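Long-range contacts in BluB-like flavoprotein (Clostridium difficile 630, PDB 3EO8), which binds flavin mononucleotide and is probably an oxidoreductase of the nitroreductase type: residues Ile43-His47 against Gly138-Leu142; Arg53-Lys59 against Val176-Thr181; Thr7-Arg11 against Thr150-Glu155. All coordinates share one frame; numbering follows the deposited sequence. Where two conformers were deposited one is given.

How the contacts relate
Contacts 1 and 3 are buried and share helix 137-155: contact 1 uses its first turns, beside one flavin, and contact 3 its last, beside the other. In contact 1 a buried amide grips a helix carbonyl; contact 3 is aliphatic packing that carries a phosphate-binding arginine. Contact 2, about 24 Å from contact 1 and 28 Å from contact 3 between centres, lies away from the flavins and is only partly buried, with a leucine in the middle and charged side chains around it. All three touch the second subunit, and together they illustrate how a dimeric flavoprotein assembles its cofactor sites from pieces far apart in sequence, the chemistry changing with place.

Contact 1 of 3, residues Ile43-His47 against Gly138-Leu142; sequences IQNWH and GMQSL. With FMN (flavin mononucleotide), chain K.
The carboxamide of Asn45 has the carbonyl oxygen of Gly138 almost exactly in its plane, while the indole of Trp46 meets the same helix obliquely, its CZ3 lying 3.6 Å from Ser141 O; over one face of the indole, toward its rim, sits Gln44 CA. The setting is the flavin pocket at the dimer interface of this nitroreductase-family protein, where an inverse gamma turn centred on Asn45, closed by a weak bond from Trp46 N to Gln44 O, brings two consecutive side chains to helix 137-155. With CG tucked between the backbone N and the carbonyl carbon (chi1 55°), Asn45 sends ND2 to Gly138 O at 3.0 Å, in a bond that is nearly straight at the hydrogen (173°). The donor stands above the carbonyl plane, and Leu142 N, the helical partner of Gly138 O, arrives from the opposite face, so one oxygen serves both the helix and the loop. ND2 also donates to Lys109 O, which should fix the rotation of the amide; OD1, by contrast, is buried with no polar partner in the model and has Ser141 CB as a neighbour at 3.7 Å. Leu142 completes the apolar side of the contact, bringing CD1 to within 4.0 Å of Trp46 CB. On the flavin side, Gln140 and Ser141 border the dimethylbenzene end of an FMN whose hydrogen-bonding partners include Ser165, Ser205 and Lys208 of the second subunit. Gln140 CB is 3.9 Å from the flavin methyl C7M. Ser141 OG is engaged with Pro137 O and Gly40 N, yet this same OG still packs against the ligand, 3.7 Å from FMN C8M.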
loop_
_atom_site.group_PDB
_atom_site.type_symbol
_atom_site.label_atom_id
_atom_site.label_comp_id
_atom_site.label_asym_id
_atom_site.label_seq_id
_atom_site.Cartn_x
_atom_site.Cartn_y
_atom_site.Cartn_z
ATOM N N ILE A 43 2.046 -9.800 9.045
ATOM C CA ILE A 43 3.386 -9.297 9.326
ATOM C C ILE A 43 3.375 -7.955 10.071
ATOM O O ILE A 43 4.294 -7.680 10.835
ATOM C CB ILE A 43 4.252 -9.197 8.051
ATOM C CG1 ILE A 43 5.694 -8.859 8.417
ATOM C CG2 ILE A 43 3.668 -8.168 7.079
ATOM C CD1 ILE A 43 6.674 -9.058 7.258
ATOM N N GLN A 44 2.336 -7.137 9.879
ATOM C CA GLN A 44 2.257 -5.844 10.535
ATOM C C GLN A 44 3.599 -5.127 10.474
ATOM O O GLN A 44 4.151 -4.724 11.495
ATOM C CB GLN A 44 1.806 -5.981 11.973
ATOM C CG GLN A 44 0.462 -6.673 12.147
ATOM C CD GLN A 44 0.292 -7.237 13.542
ATOM O OE1 GLN A 44 -0.153 -6.542 14.446
ATOM N NE2 GLN A 44 0.641 -8.504 13.719
ATOM N N ASN A 45 4.084 -4.918 9.254
ATOM C CA ASN A 45 5.417 -4.379 9.029
ATOM C C ASN A 45 5.428 -2.878 9.096
ATOM O O ASN A 45 5.590 -2.186 8.084
ATOM C CB ASN A 45 5.993 -4.851 7.674
ATOM C CG ASN A 45 5.073 -4.541 6.465
ATOM O OD1 ASN A 45 3.822 -4.559 6.570
ATOM N ND2 ASN A 45 5.701 -4.247 5.312
ATOM N N TRP A 46 5.170 -2.355 10.292
ATOM C CA TRP A 46 5.102 -0.910 10.454
ATOM C C TRP A 46 5.498 -0.495 11.858
ATOM O O TRP A 46 5.248 -1.239 12.809
ATOM C CB TRP A 46 3.689 -0.420 10.158
ATOM C CG TRP A 46 2.558 -1.253 10.758
ATOM C CD1 TRP A 46 2.190 -1.346 12.064
ATOM C CD2 TRP A 46 1.591 -1.999 10.022
ATOM N NE1 TRP A 46 1.073 -2.146 12.187
ATOM C CE2 TRP A 46 0.692 -2.558 10.944
ATOM C CE3 TRP A 46 1.426 -2.287 8.662
ATOM C CZ2 TRP A 46 -0.385 -3.377 10.543
ATOM C CZ3 TRP A 46 0.386 -3.099 8.272
ATOM C CH2 TRP A 46 -0.524 -3.622 9.211
ATOM N N HIS A 47 6.123 0.682 11.963
ATOM C CA HIS A 47 6.430 1.311 13.255
ATOM C C HIS A 47 6.344 2.818 13.050
ATOM O O HIS A 47 6.997 3.365 12.172
ATOM C CB HIS A 47 7.834 0.933 13.786
ATOM C CG HIS A 47 8.045 1.337 15.214
ATOM N ND1 HIS A 47 7.676 0.539 16.273
ATOM C CD2 HIS A 47 8.527 2.478 15.754
ATOM C CE1 HIS A 47 7.949 1.160 17.407
ATOM N NE2 HIS A 47 8.466 2.339 17.118
ATOM N N GLY A 138 4.283 -6.371 0.724
ATOM C CA GLY A 138 4.675 -5.656 1.953
ATOM C C GLY A 138 4.302 -4.183 1.944
ATOM O O GLY A 138 3.898 -3.607 2.962
HETATM N N MSE A 139 4.452 -3.566 0.794
HETATM C CA MSE A 139 4.175 -2.173 0.656
HETATM C C MSE A 139 2.717 -1.912 0.409
HETATM O O MSE A 139 2.200 -0.858 0.827
HETATM C CB MSE A 139 5.076 -1.530 -0.378
HETATM C CG MSE A 139 6.526 -1.611 0.041
HETATM SE SE MSE A 139 6.930 -0.861 1.822
HETATM C CE MSE A 139 7.738 -2.438 2.564
ATOM N N GLN A 140 2.021 -2.878 -0.199
ATOM C CA GLN A 140 0.581 -2.794 -0.197
ATOM C C GLN A 140 0.068 -2.779 1.240
ATOM O O GLN A 140 -0.843 -2.025 1.587
ATOM C CB GLN A 140 -0.041 -3.962 -0.949
ATOM C CG GLN A 140 0.210 -4.016 -2.434
ATOM C CD GLN A 140 -0.649 -5.061 -3.114
ATOM O OE1 GLN A 140 -1.816 -5.167 -2.833
ATOM N NE2 GLN A 140 -0.060 -5.835 -4.011
ATOM N N SER A 141 0.646 -3.638 2.085
ATOM C CA SER A 141 0.278 -3.716 3.498
ATOM C C SER A 141 0.553 -2.384 4.198
ATOM O O SER A 141 -0.300 -1.863 4.943
ATOM C CB SER A 141 1.045 -4.839 4.207
ATOM O OG SER A 141 0.826 -6.120 3.586
ATOM N N LEU A 142 1.737 -1.826 3.984
ATOM C CA LEU A 142 2.065 -0.522 4.592
ATOM C C LEU A 142 1.066 0.569 4.192
ATOM O O LEU A 142 0.583 1.359 5.039
ATOM C CB LEU A 142 3.483 -0.094 4.208
ATOM C CG LEU A 142 3.978 1.170 4.912
ATOM C CD1 LEU A 142 4.055 0.922 6.443
ATOM C CD2 LEU A 142 5.331 1.617 4.386
HETATM N N1 FMN K . -5.015 -13.693 3.098
HETATM C C2 FMN K . -5.111 -14.918 2.483
HETATM O O2 FMN K . -5.802 -15.808 2.994
HETATM N N3 FMN K . -4.438 -15.164 1.301
HETATM C C4 FMN K . -3.645 -14.196 0.717
HETATM O O4 FMN K . -3.159 -14.416 -0.396
HETATM C C4A FMN K . -3.508 -12.961 1.341
HETATM N N5 FMN K . -2.728 -11.946 0.820
HETATM C C5A FMN K . -2.642 -10.713 1.417
HETATM C C6 FMN K . -1.899 -9.675 0.836
HETATM C C7 FMN K . -1.801 -8.435 1.461
HETATM C C7M FMN K . -1.226 -7.301 0.653
HETATM C C8 FMN K . -2.533 -8.182 2.614
HETATM C C8M FMN K . -2.792 -6.749 3.067
HETATM C C9 FMN K . -3.287 -9.217 3.193
HETATM C C9A FMN K . -3.374 -10.465 2.592
HETATM N N10 FMN K . -4.092 -11.493 3.158
HETATM C C10 FMN K . -4.217 -12.714 2.523
HETATM C "C1'" FMN K . -4.789 -11.324 4.480
HETATM C "C2'" FMN K . -3.885 -11.488 5.712
HETATM O "O2'" FMN K . -3.548 -12.884 5.940
HETATM C "C3'" FMN K . -4.593 -10.904 6.958
HETATM O "O3'" FMN K . -4.822 -9.519 6.786
HETATM C "C4'" FMN K . -3.797 -11.086 8.262
HETATM O "O4'" FMN K . -3.564 -12.432 8.585
HETATM C "C5'" FMN K . -4.561 -10.511 9.445
HETATM O "O5'" FMN K . -5.830 -11.098 9.580
HETATM P P FMN K . -7.135 -10.136 9.532
HETATM O O1P FMN K . -8.371 -10.992 9.691
HETATM O O2P FMN K . -7.089 -9.436 8.193
HETATM O O3P FMN K . -7.069 -9.145 10.660
#

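Contact 2 of 3, residues Arg53-Lys59 against Val176-Thr181; sequences RRDLMEK and VLEAET
The short helical segments 54-59 and 176-181 run roughly antiparallel, at 151°, with their axes 10.5 Å apart, and their backbones come nearest where Leu56 faces Glu180 and Lys59 faces Val176. Leu56 fills the space between them. Its CG is anti to the backbone N (chi1 178°), and its two methyls divide the work: CD1 reaches Val176 CG1 at 3.8 Å and also lies by Glu180 CB, whereas CD2 meets Thr181 CG2 at 3.6 Å and the nearby Leu177 CD1. The methyl of Thr181 faces this leucine while its hydroxyl turns back to its own helix, OG1 donating to Leu177 O at 2.6 Å. Beside the apolar centre, the side chains of Lys59 and Glu180 cross at about a right angle, Lys59 CD lying 3.7 Å from Glu180 CD. A bend at the end of the lysine (chi4 81°) carries NZ to Asp55 OD2, one turn earlier, in a 2.6 Å salt bridge that uses the anti lone pair. Glu180 OE1 remains 4.5 Å from Lys59 NZ, and the lysine probably offsets some of the repulsion between the Asp55 and Glu180 carboxylates. In one of its two conformers Arg53 NH1 makes a long bond of 3.3 Å to Glu180 O; the other terminal nitrogen, NH2, bonds to Lys219 O of the second subunit, whose Ile218 also packs on Leu56 and Thr181. Leu56 among Val176, Leu177, Glu180 and Thr181 is a knob-into-hole fit, joining two helices that pack on strands 47-51 and 102-108 of the alpha+beta nitroreductase fold.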
loop_
_atom_site.group_PDB
_atom_site.type_symbol
_atom_site.label_atom_id
_atom_site.label_comp_id
_atom_site.label_asym_id
_atom_site.label_seq_id
_atom_site.Cartn_x
_atom_site.Cartn_y
_atom_site.Cartn_z
ATOM N N ARG A 53 9.423 17.531 18.086
ATOM C CA ARG A 53 10.596 18.335 18.437
ATOM C C ARG A 53 11.066 19.113 17.210
ATOM O O ARG A 53 11.495 18.541 16.225
ATOM C CB ARG A 53 11.716 17.441 18.992
ATOM C CG ARG A 53 12.777 18.202 19.762
ATOM C CD ARG A 53 14.067 17.400 19.915
ATOM N NE ARG A 53 13.907 16.217 20.754
ATOM C CZ ARG A 53 14.659 15.121 20.688
ATOM N NH1 ARG A 53 15.624 14.998 19.782
ATOM N NH2 ARG A 53 14.425 14.121 21.516
ATOM N N ARG A 54 10.973 20.446 17.276
ATOM C CA ARG A 54 11.244 21.286 16.088
ATOM C C ARG A 54 12.648 21.094 15.574
ATOM O O ARG A 54 12.853 21.008 14.362
ATOM C CB ARG A 54 11.066 22.784 16.330
ATOM C CG ARG A 54 9.684 23.261 16.669
ATOM C CD ARG A 54 8.646 22.909 15.605
ATOM N NE ARG A 54 9.052 23.105 14.220
ATOM C CZ ARG A 54 8.235 22.882 13.184
ATOM N NH1 ARG A 54 6.972 22.497 13.391
ATOM N NH2 ARG A 54 8.685 23.036 11.931
ATOM N N ASP A 55 13.624 21.014 16.474
ATOM C CA ASP A 55 14.995 20.978 15.998
ATOM C C ASP A 55 15.291 19.693 15.253
ATOM O O ASP A 55 16.142 19.689 14.379
ATOM C CB ASP A 55 16.008 21.187 17.116
ATOM C CG ASP A 55 16.188 19.961 17.949
ATOM O OD1 ASP A 55 15.297 19.706 18.785
ATOM O OD2 ASP A 55 17.199 19.238 17.729
ATOM N N LEU A 56 14.653 18.588 15.641
ATOM C CA LEU A 56 14.825 17.323 14.921
ATOM C C LEU A 56 14.181 17.410 13.532
ATOM O O LEU A 56 14.740 16.964 12.540
ATOM C CB LEU A 56 14.233 16.175 15.750
ATOM C CG LEU A 56 14.257 14.768 15.192
ATOM C CD1 LEU A 56 15.646 14.369 14.688
ATOM C CD2 LEU A 56 13.773 13.818 16.285
HETATM N N MSE A 57 13.000 18.010 13.457
HETATM C CA MSE A 57 12.343 18.246 12.155
HETATM C C MSE A 57 13.245 19.072 11.242
HETATM O O MSE A 57 13.331 18.815 10.039
HETATM C CB MSE A 57 10.985 18.955 12.361
HETATM C CG MSE A 57 9.951 18.044 12.961
HETATM SE SE MSE A 57 8.355 18.966 13.611
HETATM C CE MSE A 57 7.587 19.284 11.888
ATOM N N GLU A 58 13.953 20.044 11.803
ATOM C CA GLU A 58 14.817 20.887 10.980
ATOM C C GLU A 58 16.065 20.122 10.585
ATOM O O GLU A 58 16.595 20.294 9.479
ATOM C CB GLU A 58 15.234 22.147 11.736
ATOM C CG GLU A 58 14.060 23.054 12.090
ATOM C CD GLU A 58 13.544 23.863 10.914
ATOM O OE1 GLU A 58 14.202 23.843 9.839
ATOM O OE2 GLU A 58 12.481 24.525 11.074
ATOM N N LYS A 59 16.581 19.306 11.507
ATOM C CA LYS A 59 17.735 18.481 11.203
ATOM C C LYS A 59 17.458 17.505 10.066
ATOM O O LYS A 59 18.316 17.252 9.235
ATOM C CB LYS A 59 18.233 17.752 12.467
ATOM C CG LYS A 59 19.019 18.677 13.392
ATOM C CD LYS A 59 19.341 18.047 14.730
ATOM C CE LYS A 59 20.150 19.002 15.635
ATOM N NZ LYS A 59 19.255 19.985 16.322
ATOM N N VAL A 176 20.220 10.624 11.308
ATOM C CA VAL A 176 19.869 11.768 12.165
ATOM C C VAL A 176 18.962 11.349 13.310
ATOM O O VAL A 176 19.205 11.712 14.463
ATOM C CB VAL A 176 19.155 12.890 11.373
ATOM C CG1 VAL A 176 18.599 13.965 12.326
ATOM C CG2 VAL A 176 20.115 13.469 10.341
ATOM N N LEU A 177 17.906 10.601 13.005
ATOM C CA LEU A 177 16.973 10.176 14.044
ATOM C C LEU A 177 17.702 9.404 15.124
ATOM O O LEU A 177 17.488 9.636 16.320
ATOM C CB LEU A 177 15.882 9.286 13.439
ATOM C CG LEU A 177 14.842 8.757 14.403
ATOM C CD1 LEU A 177 14.042 9.924 15.025
ATOM C CD2 LEU A 177 13.922 7.773 13.677
ATOM N N GLU A 178 18.543 8.473 14.691
ATOM C CA GLU A 178 19.311 7.620 15.619
ATOM C C GLU A 178 20.260 8.460 16.486
ATOM O O GLU A 178 20.294 8.312 17.703
ATOM C CB GLU A 178 20.107 6.593 14.832
ATOM C CG GLU A 178 20.856 5.575 15.651
ATOM C CD GLU A 178 21.487 4.514 14.763
ATOM O OE1 GLU A 178 20.734 3.771 14.051
ATOM O OE2 GLU A 178 22.726 4.439 14.748
ATOM N N ALA A 179 20.985 9.369 15.841
ATOM C CA ALA A 179 21.969 10.193 16.532
ATOM C C ALA A 179 21.334 11.121 17.583
ATOM O O ALA A 179 21.960 11.409 18.616
ATOM C CB ALA A 179 22.782 10.987 15.537
ATOM N N GLU A 180 20.112 11.576 17.312
ATOM C CA GLU A 180 19.442 12.592 18.119
ATOM C C GLU A 180 18.450 12.056 19.167
ATOM O O GLU A 180 18.032 12.809 20.052
ATOM C CB GLU A 180 18.670 13.556 17.207
ATOM C CG GLU A 180 19.510 14.356 16.259
ATOM C CD GLU A 180 20.442 15.341 16.948
ATOM O OE1 GLU A 180 20.087 15.925 17.989
ATOM O OE2 GLU A 180 21.545 15.532 16.413
ATOM N N THR A 181 18.062 10.791 19.068
ATOM C CA THR A 181 17.026 10.239 19.929
ATOM C C THR A 181 17.347 8.876 20.555
ATOM O O THR A 181 16.636 8.440 21.448
ATOM C CB THR A 181 15.701 10.035 19.140
ATOM O OG1 THR A 181 15.844 8.962 18.204
ATOM C CG2 THR A 181 15.254 11.307 18.404
#

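Contact 3 of 3, residues Thr7-Arg11 against Thr150-Glu155; sequences TIFKR and TLSAIE. With FMN (flavin mononucleotide), chain G.
The phosphate end of the FMN site is built in part on this contact, in which Arg11, just past the end of helix 4-10, rests its aliphatic stem on Thr150 and Ile154 near the end of helix 137-155. Within the nitroreductase fold the helix thus serves as a floor for a ligand-binding arginine. Thr150 CG2 lies 3.6 Å from Arg11 CG and about as far from CD, while Ile154 pushes CD1 to 3.5 Å from Arg11 CB. From there the arginine chain bends at chi2 and chi3, the latter 55°, and brings the guanidinium edge-on to the phosphate, with the phosphorus in its plane. Two good bonds form: NH1 to O2P at 2.8 Å and NH2 to O3P at 2.9 Å, each with an angle of 154° at the hydrogen; a further NH2 bond to O2P is weak. NH2 also donates to Ala36 O of the second subunit, so the group links the cofactor to both chains, and Ser13 and Lys208 of the same chain add their own hydrogen bonds to this FMN. Behind the arginine the contact is apolar. Leu151 turns its two methyls to helix 4-10, where CD1 stands 4.0 Å from Ile8 CG1 and CD2 lies close to the Thr7 carbonyl. Ile154 also uses its other branch, CG2, which packs 3.7 Å from Lys10 CD as the extended lysine slides past in the opposite direction. At its end, Lys10 NZ donates to a water at 2.6 Å, and that water donates in turn to Ile154 O.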
loop_
_atom_site.group_PDB
_atom_site.type_symbol
_atom_site.label_atom_id
_atom_site.label_comp_id
_atom_site.label_asym_id
_atom_site.label_seq_id
_atom_site.Cartn_x
_atom_site.Cartn_y
_atom_site.Cartn_z
ATOM N N THR A 7 -15.384 10.588 5.447
ATOM C CA THR A 7 -13.929 10.690 5.670
ATOM C C THR A 7 -13.162 10.444 4.380
ATOM O O THR A 7 -12.201 11.140 4.096
ATOM C CB THR A 7 -13.341 9.723 6.765
ATOM O OG1 THR A 7 -13.375 8.346 6.327
ATOM C CG2 THR A 7 -14.083 9.868 8.085
ATOM N N ILE A 8 -13.580 9.437 3.616
ATOM C CA ILE A 8 -12.884 9.080 2.380
ATOM C C ILE A 8 -12.912 10.236 1.373
ATOM O O ILE A 8 -11.903 10.491 0.716
ATOM C CB ILE A 8 -13.443 7.775 1.773
ATOM C CG1 ILE A 8 -12.843 6.585 2.539
ATOM C CG2 ILE A 8 -13.146 7.676 0.233
ATOM C CD1 ILE A 8 -13.332 5.221 2.064
ATOM N N PHE A 9 -14.031 10.953 1.306
ATOM C CA PHE A 9 -14.169 12.001 0.280
ATOM C C PHE A 9 -13.736 13.374 0.784
ATOM O O PHE A 9 -13.577 14.306 0.006
ATOM C CB PHE A 9 -15.559 11.967 -0.351
ATOM C CG PHE A 9 -15.732 10.796 -1.286
ATOM C CD1 PHE A 9 -15.112 10.798 -2.534
ATOM C CD2 PHE A 9 -16.390 9.651 -0.876
ATOM C CE1 PHE A 9 -15.205 9.689 -3.367
ATOM C CE2 PHE A 9 -16.476 8.549 -1.702
ATOM C CZ PHE A 9 -15.875 8.565 -2.936
ATOM N N LYS A 10 -13.507 13.477 2.087
ATOM C CA LYS A 10 -12.880 14.659 2.681
ATOM C C LYS A 10 -11.359 14.616 2.570
ATOM O O LYS A 10 -10.705 15.661 2.647
ATOM C CB LYS A 10 -13.291 14.781 4.145
ATOM C CG LYS A 10 -12.990 16.119 4.810
ATOM C CD LYS A 10 -13.675 16.182 6.179
ATOM C CE LYS A 10 -13.662 17.567 6.755
ATOM N NZ LYS A 10 -14.126 17.530 8.173
ATOM N N ARG A 11 -10.793 13.418 2.407
ATOM C CA ARG A 11 -9.358 13.266 2.382
ATOM C C ARG A 11 -8.719 13.992 1.214
ATOM O O ARG A 11 -9.063 13.774 0.031
ATOM C CB ARG A 11 -8.938 11.786 2.332
ATOM C CG ARG A 11 -7.466 11.536 2.564
ATOM C CD ARG A 11 -6.922 10.403 1.723
ATOM N NE ARG A 11 -7.189 10.609 0.318
ATOM C CZ ARG A 11 -6.549 11.486 -0.441
ATOM N NH1 ARG A 11 -5.558 12.214 0.055
ATOM N NH2 ARG A 11 -6.882 11.598 -1.709
ATOM N N THR A 150 -4.482 7.867 8.046
ATOM C CA THR A 150 -4.940 9.052 7.301
ATOM C C THR A 150 -6.420 9.372 7.524
ATOM O O THR A 150 -6.815 10.518 7.824
ATOM C CB THR A 150 -4.674 8.822 5.810
ATOM O OG1 THR A 150 -3.258 8.746 5.616
ATOM C CG2 THR A 150 -5.262 9.950 4.940
ATOM N N LEU A 151 -7.251 8.348 7.388
ATOM C CA LEU A 151 -8.677 8.533 7.539
ATOM C C LEU A 151 -9.022 8.873 8.985
ATOM O O LEU A 151 -9.923 9.685 9.262
ATOM C CB LEU A 151 -9.424 7.283 7.049
ATOM C CG LEU A 151 -9.271 6.939 5.556
ATOM C CD1 LEU A 151 -10.053 5.703 5.260
ATOM C CD2 LEU A 151 -9.716 8.142 4.619
ATOM N N SER A 152 -8.307 8.253 9.917
ATOM C CA SER A 152 -8.547 8.471 11.338
ATOM C C SER A 152 -8.181 9.881 11.753
ATOM O O SER A 152 -8.896 10.510 12.532
ATOM C CB SER A 152 -7.767 7.438 12.155
ATOM O OG SER A 152 -8.195 6.135 11.796
ATOM N N ALA A 153 -7.070 10.367 11.221
ATOM C CA ALA A 153 -6.668 11.773 11.419
ATOM C C ALA A 153 -7.802 12.707 11.037
ATOM O O ALA A 153 -8.153 13.607 11.803
ATOM C CB ALA A 153 -5.408 12.109 10.601
ATOM N N ILE A 154 -8.414 12.472 9.869
ATOM C CA ILE A 154 -9.537 13.322 9.398
ATOM C C ILE A 154 -10.763 13.243 10.319
ATOM O O ILE A 154 -11.346 14.273 10.734
ATOM C CB ILE A 154 -9.918 12.979 7.924
ATOM C CG1 ILE A 154 -8.766 13.315 6.965
ATOM C CG2 ILE A 154 -11.171 13.778 7.510
ATOM C CD1 ILE A 154 -8.762 12.490 5.710
ATOM N N GLU A 155 -11.122 12.034 10.737
ATOM C CA GLU A 155 -12.227 11.886 11.681
ATOM C C GLU A 155 -12.026 12.685 12.953
ATOM O O GLU A 155 -12.988 13.187 13.522
ATOM C CB GLU A 155 -12.457 10.426 12.068
ATOM C CG GLU A 155 -13.590 10.267 13.044
ATOM C CD GLU A 155 -13.961 8.829 13.360
ATOM O OE1 GLU A 155 -13.078 7.958 13.316
ATOM O OE2 GLU A 155 -15.154 8.591 13.671
HETATM N N1 FMN G . 2.547 14.433 -1.799
HETATM C C2 FMN G . 3.605 15.294 -1.634
HETATM O O2 FMN G . 3.464 16.525 -1.649
HETATM N N3 FMN G . 4.861 14.791 -1.429
HETATM C C4 FMN G . 5.128 13.454 -1.438
HETATM O O4 FMN G . 6.295 13.055 -1.226
HETATM C C4A FMN G . 4.064 12.575 -1.603
HETATM N N5 FMN G . 4.288 11.212 -1.578
HETATM C C5A FMN G . 3.234 10.332 -1.702
HETATM C C6 FMN G . 3.498 8.976 -1.636
HETATM C C7 FMN G . 2.453 8.075 -1.746
HETATM C C7M FMN G . 2.717 6.682 -1.276
HETATM C C8 FMN G . 1.143 8.546 -1.895
HETATM C C8M FMN G . -0.009 7.621 -1.617
HETATM C C9 FMN G . 0.894 9.908 -1.951
HETATM C C9A FMN G . 1.933 10.818 -1.848
HETATM N N10 FMN G . 1.722 12.194 -1.934
HETATM C C10 FMN G . 2.775 13.068 -1.755
HETATM C "C1'" FMN G . 0.357 12.776 -2.189
HETATM C "C2'" FMN G . -0.053 12.725 -3.660
HETATM O "O2'" FMN G . 0.633 13.728 -4.399
HETATM C "C3'" FMN G . -1.555 12.959 -3.753
HETATM O "O3'" FMN G . -2.219 11.902 -3.069
HETATM C "C4'" FMN G . -2.114 13.097 -5.166
HETATM O "O4'" FMN G . -1.554 14.214 -5.835
HETATM C "C5'" FMN G . -3.637 13.258 -5.080
HETATM O "O5'" FMN G . -3.933 14.446 -4.369
HETATM P P FMN G . -4.976 14.376 -3.131
HETATM O O1P FMN G . -5.144 15.750 -2.554
HETATM O O2P FMN G . -4.328 13.439 -2.123
HETATM O O3P FMN G . -6.313 13.779 -3.545
HETATM O O HOH W 1 -12.399 16.499 9.891
#